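Local atomic coordinates of chitooligosaccharide oxidase (Gibberella zeae, PDB entry 6Y0R), a protein that oxidises the C1 hydroxyl of chitooligosaccharides to the corresponding lactones with a bicovalently bound FAD, reducing molecular oxygen to hydrogen peroxide. Residues I110-D113 against R114-S117; V137-E140 against L141-G145; G169-A172 against R173-L177; Q255-G258 against K259-A263; V358-V361 against S362-K366. All blocks are in the same frame, centred on the assembly; numbering follows the deposited sequence.

Contact 1. Residues I110-D113 against R114-S117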
loop_
_atom_site.group_PDB
_atom_site.type_symbol
_atom_site.label_atom_id
_atom_site.label_comp_id
_atom_site.label_asym_id
_atom_site.label_seq_id
_atom_site.Cartn_x
_atom_site.Cartn_y
_atom_site.Cartn_z
ATOM N N ILE A 110 18.765 -1.567 -4.288
ATOM C CA ILE A 110 18.589 -1.685 -5.760
ATOM C C ILE A 110 17.443 -0.743 -6.111
ATOM O O ILE A 110 16.257 -1.086 -5.828
ATOM C CB ILE A 110 18.414 -3.134 -6.209
ATOM C CG1 ILE A 110 19.608 -4.000 -5.736
ATOM C CG2 ILE A 110 18.235 -3.195 -7.716
ATOM C CD1 ILE A 110 19.531 -5.437 -6.116
ATOM N N GLU A 111 17.826 0.423 -6.644
ATOM C CA GLU A 111 16.885 1.474 -7.105
ATOM C C GLU A 111 16.287 1.010 -8.431
ATOM O O GLU A 111 17.041 0.756 -9.385
ATOM C CB GLU A 111 17.615 2.808 -7.235
ATOM C CG GLU A 111 16.755 3.890 -7.854
ATOM C CD GLU A 111 15.587 4.275 -6.946
ATOM O OE1 GLU A 111 15.835 4.602 -5.743
ATOM O OE2 GLU A 111 14.437 4.146 -7.416
ATOM N N LEU A 112 14.969 0.890 -8.544
ATOM C CA LEU A 112 14.318 0.348 -9.774
ATOM C C LEU A 112 13.595 1.443 -10.588
ATOM O O LEU A 112 13.002 1.082 -11.598
ATOM C CB LEU A 112 13.340 -0.781 -9.429
ATOM C CG LEU A 112 13.972 -1.992 -8.746
ATOM C CD1 LEU A 112 12.927 -2.943 -8.208
ATOM C CD2 LEU A 112 14.921 -2.702 -9.713
ATOM N N ASP A 113 13.584 2.686 -10.150
ATOM C CA ASP A 113 12.698 3.706 -10.779
ATOM C C ASP A 113 13.222 4.146 -12.163
ATOM O O ASP A 113 12.465 4.897 -12.813
ATOM C CB ASP A 113 12.377 4.906 -9.890
ATOM C CG ASP A 113 13.479 5.902 -9.585
ATOM O OD1 ASP A 113 14.587 5.776 -10.188
ATOM O OD2 ASP A 113 13.249 6.788 -8.711
ATOM N N ARG A 114 14.370 3.650 -12.647
ATOM C CA ARG A 114 14.751 3.864 -14.076
ATOM C C ARG A 114 13.995 2.891 -14.984
ATOM O O ARG A 114 14.020 3.053 -16.227
ATOM C CB ARG A 114 16.263 3.711 -14.280
ATOM C CG ARG A 114 17.152 4.524 -13.366
ATOM C CD ARG A 114 16.877 6.009 -13.300
ATOM N NE ARG A 114 17.996 6.743 -12.740
ATOM C CZ ARG A 114 18.158 7.008 -11.453
ATOM N NH1 ARG A 114 19.228 7.661 -11.050
ATOM N NH2 ARG A 114 17.257 6.618 -10.552
ATOM N N MET A 115 13.396 1.839 -14.425
ATOM C CA MET A 115 12.698 0.795 -15.185
ATOM C C MET A 115 11.188 0.943 -14.944
ATOM O O MET A 115 10.678 0.458 -13.924
ATOM C CB MET A 115 13.245 -0.574 -14.787
ATOM C CG MET A 115 14.590 -0.843 -15.408
ATOM S SD MET A 115 15.162 -2.521 -14.967
ATOM C CE MET A 115 15.584 -2.160 -13.285
ATOM N N TYR A 116 10.491 1.604 -15.876
ATOM C CA TYR A 116 9.091 2.039 -15.653
ATOM C C TYR A 116 8.245 1.675 -16.875
ATOM O O TYR A 116 7.177 2.258 -17.058
ATOM C CB TYR A 116 9.044 3.518 -15.259
ATOM C CG TYR A 116 9.719 4.485 -16.196
ATOM C CD1 TYR A 116 9.096 4.883 -17.368
ATOM C CD2 TYR A 116 10.933 5.048 -15.869
ATOM C CE1 TYR A 116 9.713 5.774 -18.233
ATOM C CE2 TYR A 116 11.567 5.941 -16.722
ATOM C CZ TYR A 116 10.950 6.301 -17.899
ATOM O OH TYR A 116 11.576 7.213 -18.702
ATOM N N SER A 117 8.656 0.651 -17.632
ATOM C CA SER A 117 7.946 0.196 -18.850
ATOM C C SER A 117 6.548 -0.301 -18.492
ATOM O O SER A 117 6.410 -1.093 -17.531
ATOM C CB SER A 117 8.742 -0.896 -19.543
ATOM O OG SER A 117 7.965 -1.466 -20.565
HETATM O O HOH W 1 16.453 1.775 -11.836
#

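Contact 2. Residues V137-E140 against L141-G145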
loop_
_atom_site.group_PDB
_atom_site.type_symbol
_atom_site.label_atom_id
_atom_site.label_comp_id
_atom_site.label_asym_id
_atom_site.label_seq_id
_atom_site.Cartn_x
_atom_site.Cartn_y
_atom_site.Cartn_z
ATOM N N VAL A 137 1.491 4.134 -14.653
ATOM C CA VAL A 137 0.697 2.930 -14.960
ATOM C C VAL A 137 -0.663 3.348 -15.508
ATOM O O VAL A 137 -1.079 2.837 -16.587
ATOM C CB VAL A 137 0.520 2.034 -13.731
ATOM C CG1 VAL A 137 -0.484 0.916 -13.973
ATOM C CG2 VAL A 137 1.870 1.466 -13.335
ATOM N N ALA A 138 -1.377 4.202 -14.757
ATOM C CA ALA A 138 -2.762 4.553 -15.127
ATOM C C ALA A 138 -2.744 5.307 -16.472
ATOM O O ALA A 138 -3.563 4.977 -17.363
ATOM C CB ALA A 138 -3.425 5.385 -14.076
ATOM N N THR A 139 -1.795 6.229 -16.636
ATOM C CA THR A 139 -1.716 7.051 -17.875
ATOM C C THR A 139 -1.472 6.126 -19.072
ATOM O O THR A 139 -2.154 6.239 -20.130
ATOM C CB THR A 139 -0.634 8.124 -17.742
ATOM O OG1 THR A 139 -1.042 8.982 -16.674
ATOM C CG2 THR A 139 -0.473 8.947 -19.002
ATOM N N GLU A 140 -0.503 5.222 -18.957
ATOM C CA GLU A 140 -0.114 4.322 -20.074
ATOM C C GLU A 140 -1.222 3.336 -20.387
ATOM O O GLU A 140 -1.507 3.121 -21.556
ATOM C CB GLU A 140 1.187 3.570 -19.783
ATOM C CG GLU A 140 2.406 4.463 -19.885
ATOM C CD GLU A 140 2.753 4.909 -21.302
ATOM O OE1 GLU A 140 2.266 4.284 -22.241
ATOM O OE2 GLU A 140 3.531 5.884 -21.445
ATOM N N LEU A 141 -1.865 2.721 -19.399
ATOM C CA LEU A 141 -2.917 1.744 -19.714
ATOM C C LEU A 141 -4.105 2.468 -20.347
ATOM O O LEU A 141 -4.761 1.892 -21.213
ATOM C CB LEU A 141 -3.317 0.974 -18.455
ATOM C CG LEU A 141 -2.232 0.073 -17.887
ATOM C CD1 LEU A 141 -2.791 -0.645 -16.657
ATOM C CD2 LEU A 141 -1.714 -0.950 -18.909
ATOM N N TRP A 142 -4.421 3.649 -19.848
ATOM C CA TRP A 142 -5.536 4.465 -20.387
ATOM C C TRP A 142 -5.223 4.812 -21.848
ATOM O O TRP A 142 -6.083 4.571 -22.716
ATOM C CB TRP A 142 -5.714 5.714 -19.542
ATOM C CG TRP A 142 -6.731 6.671 -20.084
ATOM C CD1 TRP A 142 -6.443 7.866 -20.658
ATOM C CD2 TRP A 142 -8.161 6.581 -20.004
ATOM N NE1 TRP A 142 -7.597 8.520 -20.971
ATOM C CE2 TRP A 142 -8.667 7.768 -20.564
ATOM C CE3 TRP A 142 -9.066 5.633 -19.531
ATOM C CZ2 TRP A 142 -10.034 7.980 -20.711
ATOM C CZ3 TRP A 142 -10.417 5.855 -19.651
ATOM C CH2 TRP A 142 -10.902 7.034 -20.211
ATOM N N ASN A 143 -4.043 5.327 -22.102
ATOM C CA ASN A 143 -3.718 5.841 -23.465
ATOM C C ASN A 143 -3.519 4.656 -24.421
ATOM O O ASN A 143 -3.987 4.716 -25.575
ATOM C CB ASN A 143 -2.486 6.724 -23.427
ATOM C CG ASN A 143 -2.690 8.051 -22.729
ATOM O OD1 ASN A 143 -3.812 8.523 -22.589
ATOM N ND2 ASN A 143 -1.604 8.719 -22.400
ATOM N N GLN A 144 -2.906 3.563 -23.993
ATOM C CA GLN A 144 -2.612 2.424 -24.906
ATOM C C GLN A 144 -3.905 1.695 -25.287
ATOM O O GLN A 144 -3.992 1.192 -26.434
ATOM C CB GLN A 144 -1.587 1.462 -24.291
ATOM C CG GLN A 144 -0.171 2.014 -24.240
ATOM C CD GLN A 144 0.811 1.022 -23.668
ATOM O OE1 GLN A 144 0.726 -0.173 -23.945
ATOM N NE2 GLN A 144 1.700 1.499 -22.811
ATOM N N GLY A 145 -4.917 1.617 -24.424
ATOM C CA GLY A 145 -6.065 0.746 -24.690
ATOM C C GLY A 145 -7.290 1.001 -23.863
ATOM O O GLY A 145 -8.210 0.169 -23.930
#

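Contact 3. Residues G169-A172 against R173-L177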
loop_
_atom_site.group_PDB
_atom_site.type_symbol
_atom_site.label_atom_id
_atom_site.label_comp_id
_atom_site.label_asym_id
_atom_site.label_seq_id
_atom_site.Cartn_x
_atom_site.Cartn_y
_atom_site.Cartn_z
ATOM N N GLY A 169 -7.575 0.785 -3.521
ATOM C CA GLY A 169 -8.013 2.095 -4.039
ATOM C C GLY A 169 -9.500 2.151 -4.305
ATOM O O GLY A 169 -10.252 1.321 -3.766
ATOM N N MET A 170 -9.876 3.115 -5.129
ATOM C CA MET A 170 -11.286 3.535 -5.265
ATOM C C MET A 170 -12.144 2.554 -6.075
ATOM O O MET A 170 -13.334 2.849 -6.188
ATOM C CB MET A 170 -11.310 4.918 -5.930
ATOM C CG MET A 170 -10.672 5.960 -5.032
ATOM S SD MET A 170 -11.758 6.176 -3.623
ATOM C CE MET A 170 -10.591 6.852 -2.439
ATOM N N VAL A 171 -11.595 1.490 -6.661
ATOM C CA VAL A 171 -12.452 0.425 -7.235
ATOM C C VAL A 171 -12.134 -0.924 -6.606
ATOM O O VAL A 171 -12.410 -1.949 -7.265
ATOM C CB VAL A 171 -12.380 0.382 -8.770
ATOM C CG1 VAL A 171 -12.982 1.664 -9.348
ATOM C CG2 VAL A 171 -10.997 0.101 -9.313
ATOM N N ALA A 172 -11.557 -0.956 -5.403
ATOM C CA ALA A 172 -11.154 -2.225 -4.759
ATOM C C ALA A 172 -12.357 -3.172 -4.618
ATOM O O ALA A 172 -12.188 -4.384 -4.774
ATOM C CB ALA A 172 -10.539 -1.921 -3.406
ATOM N N ARG A 173 -13.509 -2.676 -4.218
ATOM C CA ARG A 173 -14.611 -3.604 -3.886
ATOM C C ARG A 173 -15.115 -4.219 -5.185
ATOM O O ARG A 173 -15.659 -5.325 -5.112
ATOM C CB ARG A 173 -15.717 -2.936 -3.096
ATOM C CG ARG A 173 -15.237 -2.489 -1.721
ATOM C CD ARG A 173 -16.325 -1.960 -0.824
ATOM N NE ARG A 173 -17.251 -2.993 -0.357
ATOM C CZ ARG A 173 -18.445 -3.240 -0.852
ATOM N NH1 ARG A 173 -18.895 -2.572 -1.899
ATOM N NH2 ARG A 173 -19.181 -4.175 -0.284
ATOM N N LYS A 174 -14.897 -3.588 -6.336
ATOM C CA LYS A 174 -15.325 -4.232 -7.615
ATOM C C LYS A 174 -14.234 -5.131 -8.189
ATOM O O LYS A 174 -14.562 -6.219 -8.724
ATOM C CB LYS A 174 -15.717 -3.169 -8.627
ATOM C CG LYS A 174 -16.226 -3.715 -9.948
ATOM C CD LYS A 174 -17.578 -4.405 -9.810
ATOM C CE LYS A 174 -18.004 -5.023 -11.127
ATOM N NZ LYS A 174 -19.401 -5.475 -11.035
ATOM N N HIS A 175 -12.974 -4.720 -8.128
ATOM C CA HIS A 175 -11.893 -5.380 -8.902
ATOM C C HIS A 175 -10.810 -5.981 -7.995
ATOM O O HIS A 175 -9.971 -6.708 -8.500
ATOM C CB HIS A 175 -11.290 -4.427 -9.926
ATOM C CG HIS A 175 -12.231 -4.082 -11.032
ATOM N ND1 HIS A 175 -12.654 -5.025 -11.960
ATOM C CD2 HIS A 175 -12.865 -2.930 -11.329
ATOM C CE1 HIS A 175 -13.501 -4.418 -12.811
ATOM N NE2 HIS A 175 -13.672 -3.147 -12.428
ATOM N N GLY A 176 -10.877 -5.736 -6.696
ATOM C CA GLY A 176 -9.947 -6.322 -5.726
ATOM C C GLY A 176 -8.782 -5.419 -5.414
ATOM O O GLY A 176 -8.725 -4.276 -5.917
ATOM N N LEU A 177 -7.811 -5.984 -4.708
ATOM C CA LEU A 177 -6.514 -5.335 -4.500
ATOM C C LEU A 177 -5.730 -5.416 -5.790
ATOM O O LEU A 177 -6.065 -6.228 -6.683
ATOM C CB LEU A 177 -5.732 -6.039 -3.383
ATOM C CG LEU A 177 -6.447 -6.135 -2.045
ATOM C CD1 LEU A 177 -5.750 -7.139 -1.117
ATOM C CD2 LEU A 177 -6.570 -4.772 -1.410
HETATM O O HOH W 2 -7.669 -1.775 -5.285
#

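Contact 4. Residues Q255-G258 against K259-A263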
loop_
_atom_site.group_PDB
_atom_site.type_symbol
_atom_site.label_atom_id
_atom_site.label_comp_id
_atom_site.label_asym_id
_atom_site.label_seq_id
_atom_site.Cartn_x
_atom_site.Cartn_y
_atom_site.Cartn_z
ATOM N N GLN A 255 -20.790 1.520 8.525
ATOM C CA GLN A 255 -20.319 0.126 8.465
ATOM C C GLN A 255 -21.434 -0.825 7.978
ATOM O O GLN A 255 -21.160 -1.679 7.125
ATOM C CB GLN A 255 -19.823 -0.268 9.846
ATOM C CG GLN A 255 -19.644 -1.762 9.987
ATOM C CD GLN A 255 -19.324 -2.173 11.400
ATOM O OE1 GLN A 255 -20.215 -2.484 12.213
ATOM N NE2 GLN A 255 -18.066 -2.099 11.731
ATOM N N GLU A 256 -22.620 -0.751 8.574
ATOM C CA GLU A 256 -23.730 -1.693 8.243
ATOM C C GLU A 256 -24.142 -1.511 6.789
ATOM O O GLU A 256 -24.465 -2.529 6.133
ATOM C CB GLU A 256 -24.916 -1.470 9.175
ATOM C CG GLU A 256 -24.593 -1.863 10.607
ATOM C CD GLU A 256 -24.051 -3.269 10.754
ATOM O OE1 GLU A 256 -22.873 -3.428 11.101
ATOM O OE2 GLU A 256 -24.803 -4.216 10.505
ATOM N N PHE A 257 -24.194 -0.266 6.288
ATOM C CA PHE A 257 -24.480 -0.002 4.860
ATOM C C PHE A 257 -23.418 -0.694 4.011
ATOM O O PHE A 257 -23.706 -1.334 3.012
ATOM C CB PHE A 257 -24.562 1.496 4.580
ATOM C CG PHE A 257 -24.812 1.841 3.141
ATOM C CD1 PHE A 257 -26.111 1.908 2.642
ATOM C CD2 PHE A 257 -23.770 2.127 2.297
ATOM C CE1 PHE A 257 -26.335 2.221 1.313
ATOM C CE2 PHE A 257 -23.994 2.460 0.971
ATOM C CZ PHE A 257 -25.278 2.529 0.478
ATOM N N GLY A 258 -22.156 -0.574 4.415
ATOM C CA GLY A 258 -21.028 -1.151 3.675
ATOM C C GLY A 258 -21.151 -2.649 3.530
ATOM O O GLY A 258 -20.769 -3.162 2.453
ATOM N N LYS A 259 -21.647 -3.342 4.546
ATOM C CA LYS A 259 -21.767 -4.828 4.488
ATOM C C LYS A 259 -22.610 -5.251 3.286
ATOM O O LYS A 259 -22.278 -6.250 2.633
ATOM C CB LYS A 259 -22.403 -5.418 5.744
ATOM C CG LYS A 259 -21.609 -5.268 7.014
ATOM C CD LYS A 259 -22.320 -6.039 8.123
ATOM C CE LYS A 259 -21.531 -6.205 9.396
ATOM N NZ LYS A 259 -22.429 -6.490 10.542
ATOM N N GLY A 260 -23.695 -4.539 3.009
ATOM C CA GLY A 260 -24.610 -5.005 1.961
ATOM C C GLY A 260 -24.474 -4.268 0.636
ATOM O O GLY A 260 -25.132 -4.665 -0.335
ATOM N N MET A 261 -23.646 -3.238 0.549
ATOM C CA MET A 261 -23.717 -2.322 -0.605
ATOM C C MET A 261 -23.093 -3.007 -1.822
ATOM O O MET A 261 -22.180 -3.836 -1.764
ATOM C CB MET A 261 -23.033 -0.991 -0.311
ATOM C CG MET A 261 -21.523 -1.081 -0.330
ATOM S SD MET A 261 -20.894 0.515 0.374
ATOM C CE MET A 261 -19.129 0.204 0.376
ATOM N N PRO A 262 -23.543 -2.637 -3.042
ATOM C CA PRO A 262 -23.008 -3.239 -4.253
ATOM C C PRO A 262 -21.505 -3.016 -4.428
ATOM O O PRO A 262 -20.965 -2.020 -3.912
ATOM C CB PRO A 262 -23.765 -2.563 -5.406
ATOM C CG PRO A 262 -25.018 -2.007 -4.740
ATOM C CD PRO A 262 -24.600 -1.655 -3.323
ATOM N N ALA A 263 -20.892 -3.911 -5.196
ATOM C CA ALA A 263 -19.447 -3.927 -5.493
ATOM C C ALA A 263 -19.029 -2.608 -6.174
ATOM O O ALA A 263 -17.853 -2.247 -6.065
ATOM C CB ALA A 263 -19.108 -5.120 -6.365
#

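Contact 5. Residues V358-V361 against S362-K366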
loop_
_atom_site.group_PDB
_atom_site.type_symbol
_atom_site.label_atom_id
_atom_site.label_comp_id
_atom_site.label_asym_id
_atom_site.label_seq_id
_atom_site.Cartn_x
_atom_site.Cartn_y
_atom_site.Cartn_z
ATOM N N VAL A 358 -15.046 6.966 19.353
ATOM C CA VAL A 358 -15.529 8.370 19.278
ATOM C C VAL A 358 -15.171 9.096 20.599
ATOM O O VAL A 358 -14.782 10.256 20.538
ATOM C CB VAL A 358 -17.039 8.387 18.993
ATOM C CG1 VAL A 358 -17.602 9.765 19.240
ATOM C CG2 VAL A 358 -17.369 7.896 17.582
ATOM N N ASN A 359 -15.305 8.418 21.744
ATOM C CA ASN A 359 -14.893 8.977 23.072
ATOM C C ASN A 359 -13.419 9.410 23.033
ATOM O O ASN A 359 -13.112 10.552 23.443
ATOM C CB ASN A 359 -15.228 7.979 24.185
ATOM C CG ASN A 359 -16.724 7.887 24.445
ATOM O OD1 ASN A 359 -17.527 8.614 23.834
ATOM N ND2 ASN A 359 -17.108 7.011 25.360
ATOM N N PHE A 360 -12.519 8.584 22.490
ATOM C CA PHE A 360 -11.082 8.916 22.362
ATOM C C PHE A 360 -10.934 10.102 21.409
ATOM O O PHE A 360 -10.228 11.081 21.704
ATOM C CB PHE A 360 -10.264 7.710 21.899
ATOM C CG PHE A 360 -8.784 7.982 21.875
ATOM C CD1 PHE A 360 -8.208 8.706 20.835
ATOM C CD2 PHE A 360 -7.979 7.595 22.937
ATOM C CE1 PHE A 360 -6.852 8.996 20.833
ATOM C CE2 PHE A 360 -6.622 7.868 22.921
ATOM C CZ PHE A 360 -6.074 8.589 21.891
ATOM N N VAL A 361 -11.609 10.044 20.256
ATOM C CA VAL A 361 -11.490 11.118 19.239
ATOM C C VAL A 361 -11.993 12.446 19.829
ATOM O O VAL A 361 -11.373 13.476 19.545
ATOM C CB VAL A 361 -12.280 10.745 17.976
ATOM C CG1 VAL A 361 -12.487 11.935 17.063
ATOM C CG2 VAL A 361 -11.580 9.608 17.251
ATOM N N SER A 362 -13.077 12.400 20.603
ATOM C CA SER A 362 -13.783 13.590 21.146
ATOM C C SER A 362 -13.051 14.204 22.341
ATOM O O SER A 362 -13.352 15.376 22.634
ATOM C CB SER A 362 -15.207 13.238 21.521
ATOM O OG SER A 362 -15.884 12.750 20.372
ATOM N N THR A 363 -12.092 13.492 22.935
ATOM C CA THR A 363 -11.381 13.920 24.169
ATOM C C THR A 363 -9.906 14.075 23.820
ATOM O O THR A 363 -9.524 15.199 23.493
ATOM C CB THR A 363 -11.683 12.992 25.348
ATOM O OG1 THR A 363 -11.301 11.642 25.090
ATOM C CG2 THR A 363 -13.161 12.982 25.709
ATOM N N THR A 364 -9.138 12.987 23.833
ATOM C CA THR A 364 -7.694 13.006 23.491
ATOM C C THR A 364 -7.460 13.541 22.068
ATOM O O THR A 364 -6.606 14.414 21.888
ATOM C CB THR A 364 -7.057 11.638 23.729
ATOM O OG1 THR A 364 -7.456 11.234 25.037
ATOM C CG2 THR A 364 -5.550 11.644 23.602
ATOM N N GLY A 365 -8.198 13.091 21.053
ATOM C CA GLY A 365 -8.000 13.602 19.692
ATOM C C GLY A 365 -8.255 15.095 19.600
ATOM O O GLY A 365 -7.447 15.827 18.986
ATOM N N LYS A 366 -9.375 15.534 20.185
ATOM C CA LYS A 366 -9.890 16.928 20.100
ATOM C C LYS A 366 -8.857 17.868 20.734
ATOM O O LYS A 366 -8.631 18.932 20.180
ATOM C CB LYS A 366 -11.263 17.007 20.789
ATOM C CG LYS A 366 -11.909 18.388 20.878
ATOM C CD LYS A 366 -12.989 18.463 21.952
ATOM C CE LYS A 366 -13.589 19.843 22.134
ATOM N NZ LYS A 366 -14.760 20.022 21.249
#

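Contact 1. Residues I110-D113 against R114-S117
Leu112 and Met115 make the buried half of this tight bend: Leu112 CD2 meets the methyl Met115 CE at 3.7 Å, and the two side chains cross at a slant. Met115 reaches back because its chain, extended as far as SD, bends at the last torsion (chi3 -74°). The same pair joins through the backbone, Met115 N bonding Leu112 O at 3.0 Å and closing a type I beta turn from Leu112 to Met115. The turn lies in the FAD-binding PCMH-type domain and carries the chain from strand 108-111 toward strand 118-120; Leu112 also touches the FAD. The other side is polar and only partly exposed, at Arg114 and Tyr116; Glu111 and Asp113 stay buried. Arg114 NH2 forms a salt bridge with the syn lone pair of Asp113 OD1 at 2.8 Å, the oxygen lying at the edge of the guanidinium and near its plane, while the two side chains run alongside each other. NH2 has a second carboxylate in Asp49, and Asp113 OD2 pairs with Arg133. Glu111, whose OE1 is bound to Lys90, turns the anti lone pair of OE2 to Asp113 N at 3.2 Å. A water joins Glu111 O to Arg114 N. Asp113 O lies at the edge of the Tyr116 ring, 3.4 Å from CD2.

Contact 2. Residues V137-E140 against L141-G145
Glu140 and Gln144 both send CG away from their carbonyl carbons (chi1 -74° and -72°), but Glu140 then bends at chi2 while Gln144 stays extended, and their polar ends meet. Gln144 NE2 donates to Glu140 OE1 at 2.9 Å in a nearly straight bond, N-H...O 166°. The acceptor is approached on its anti side, out of the carboxylate plane, whereas OE1 lies close to the plane of the amide; the two flat groups are steeply inclined to each other. This i to i+4 side-chain bond runs beside the backbone bond from Gln144 N to Glu140 O (2.8 Å), one of four successive alpha-helical bonds whose donors are residues 141 to 144. One residue earlier, Thr139 and Asn143 lie side by side, Thr139 CG2 3.6 Å from Asn143 ND2, while Thr139 OG1 turns back to the carbonyl of Gly135. On the buried flank Val137 CG1 packs alongside Leu141 CD1 at 3.9 Å. Gln144 further ties helix 134-145 to strand 118-120, its NE2 bonding Val118 O and its OE1 accepting from Leu120 N. Val137 and Leu141 rest on strand 125-128, and Ala138, Thr139 and Trp142 pack against helix 312-320.

Contact 3. Residues G169-A172 against R173-L177
Val171 and His175 meet across the start of a short helix, 172-175, entered from a type I turn at Gly169-Ala172, with Val171 at the N-cap position; the whole piece belongs to the FAD-binding PCMH-type domain. Arg173 carries its guanidinium away toward the loop after helix 247-260 and the start of strand 265-272, where NH1 bonds the carbonyls of Pro262 and Ile265, while NE bonds Gly380 O. Lys174 N reaches Val171 O only weakly, at 3.1 Å; its chain leads off to a salt bridge with Glu264, and on the way its CG lies over one face of the His175 ring, toward the rim. His175 N makes the firmer bond to Val171 O, at 3.0 Å. With chi1 at -68°, the imidazole turns an edge to valine, CD2 standing 4.1 Å from Val171 CG2; the ring also stacks with that of Phe227. Gly176 leaves the helix with positive phi (95°), and its N donates to Ala172 O at 2.7 Å. The same residue turns its carbonyl back over the helix start, with Ala172 CA making a CA-H...O contact to Gly176 O at 3.4 Å. A water donates to Gly176 O at 2.8 Å and accepts from Gly169 N at 3.1 Å.

Contact 4. Residues Q255-G258 against K259-A263
Phe257 turns its ring obliquely to the sulfur of Met261, which sits neither squarely over a face nor at the edge: SD is 4.7 Å from the ring centroid, 62° off the normal. This Met-aromatic contact joins the last turn of helix 247-260 to the loop that follows it. The nearest ring atom, Phe257 CE2, comes 3.7 Å from Met261 SD, and the two side chains cross at about a right angle. Met261 arrives there with CG set between its backbone N and carbonyl carbon (chi1 75°) and the remainder of the chain stretched out, which brings SD close to Gly258 CA. Around the ring stand Leu293, Pro295 and Leu296 of helix 286-300. The backbone unwinds here: Lys259 N still bonds Gln255 O at 3.1 Å, but the bonds from Gly260 N to Phe257 O and from Met261 N to Gly258 O are weak. A backbone hydrogen bond between Lys259 and Thr382 ties this end of the helix to a neighbouring part of the chain. On the partly exposed flank Glu256 and Lys259 run alongside each other, the glutamate curled at chi2 and the lysine extended beyond CG. Their salt bridge is forked, with Lys259 NZ facing the syn lone pairs of both carboxylate oxygens, 3.1 Å from Glu256 OE1 and 3.3 Å from Glu256 OE2.

Contact 5. Residues V358-V361 against S362-K366
Val358 O is gripped twice by Ser362. Ser362 N reaches it at 2.7 Å, the ordinary helical bond, and Ser362 OG donates to it at 2.7 Å from above the carbonyl plane. The serine hydroxyl bends back this way because OG is anti to its carbonyl carbon (chi1 -59°), which also places it 3.6 Å from Val358 CG1. Thr363 does likewise one residue on: with OG1 between its backbone N and carbonyl carbon (chi1 59°), the hydroxyl donates to Asn359 O at 2.7 Å. Here helix 351-367 widens into a pi-type turn at 362-365. Gly365 N, five residues on, binds Phe360 O at 2.9 Å in an almost straight bond (N-H...O 175°), and the same oxygen takes Thr363 N at 3.3 Å. Thr364 N comes near this carbonyl too, but at a poor angle for bonding. Over one face of the Phe360 ring sits Thr364 CB, a CH-pi contact at 3.8 Å from the centroid, while Thr364 CG2 leans toward Phe360 CZ at the rim. Within the fold, Val358 packs on Ala247, Pro248 and Leu251 of helix 247-260. Val358 and Val361 both touch Tyr276 of strand 275-283, while Phe360 and Val361 lie against Leu428 of helix 420-433.

Contacts 1, 2 and 3 belong to the FAD-binding PCMH-type domain and differ in their nearness to the cofactor: the side chain of Leu112 in contact 1 is about 3 Å from the FAD, that of Ala172 in contact 3 about 8 Å and that of Val137 in contact 2 about 10 Å. Contacts 1 and 2 approach to about 6 Å between nearest atoms. Contacts 3 and 4 touch, Arg173 NH1 lying 2.9 Å from Pro262 O. Contacts 4 and 5, on helices 247-260 and 351-367, stay about 12 Å apart at their nearest atoms. Contacts 1 and 5, on opposite sides of the chain's centre, have centres 43 Å apart.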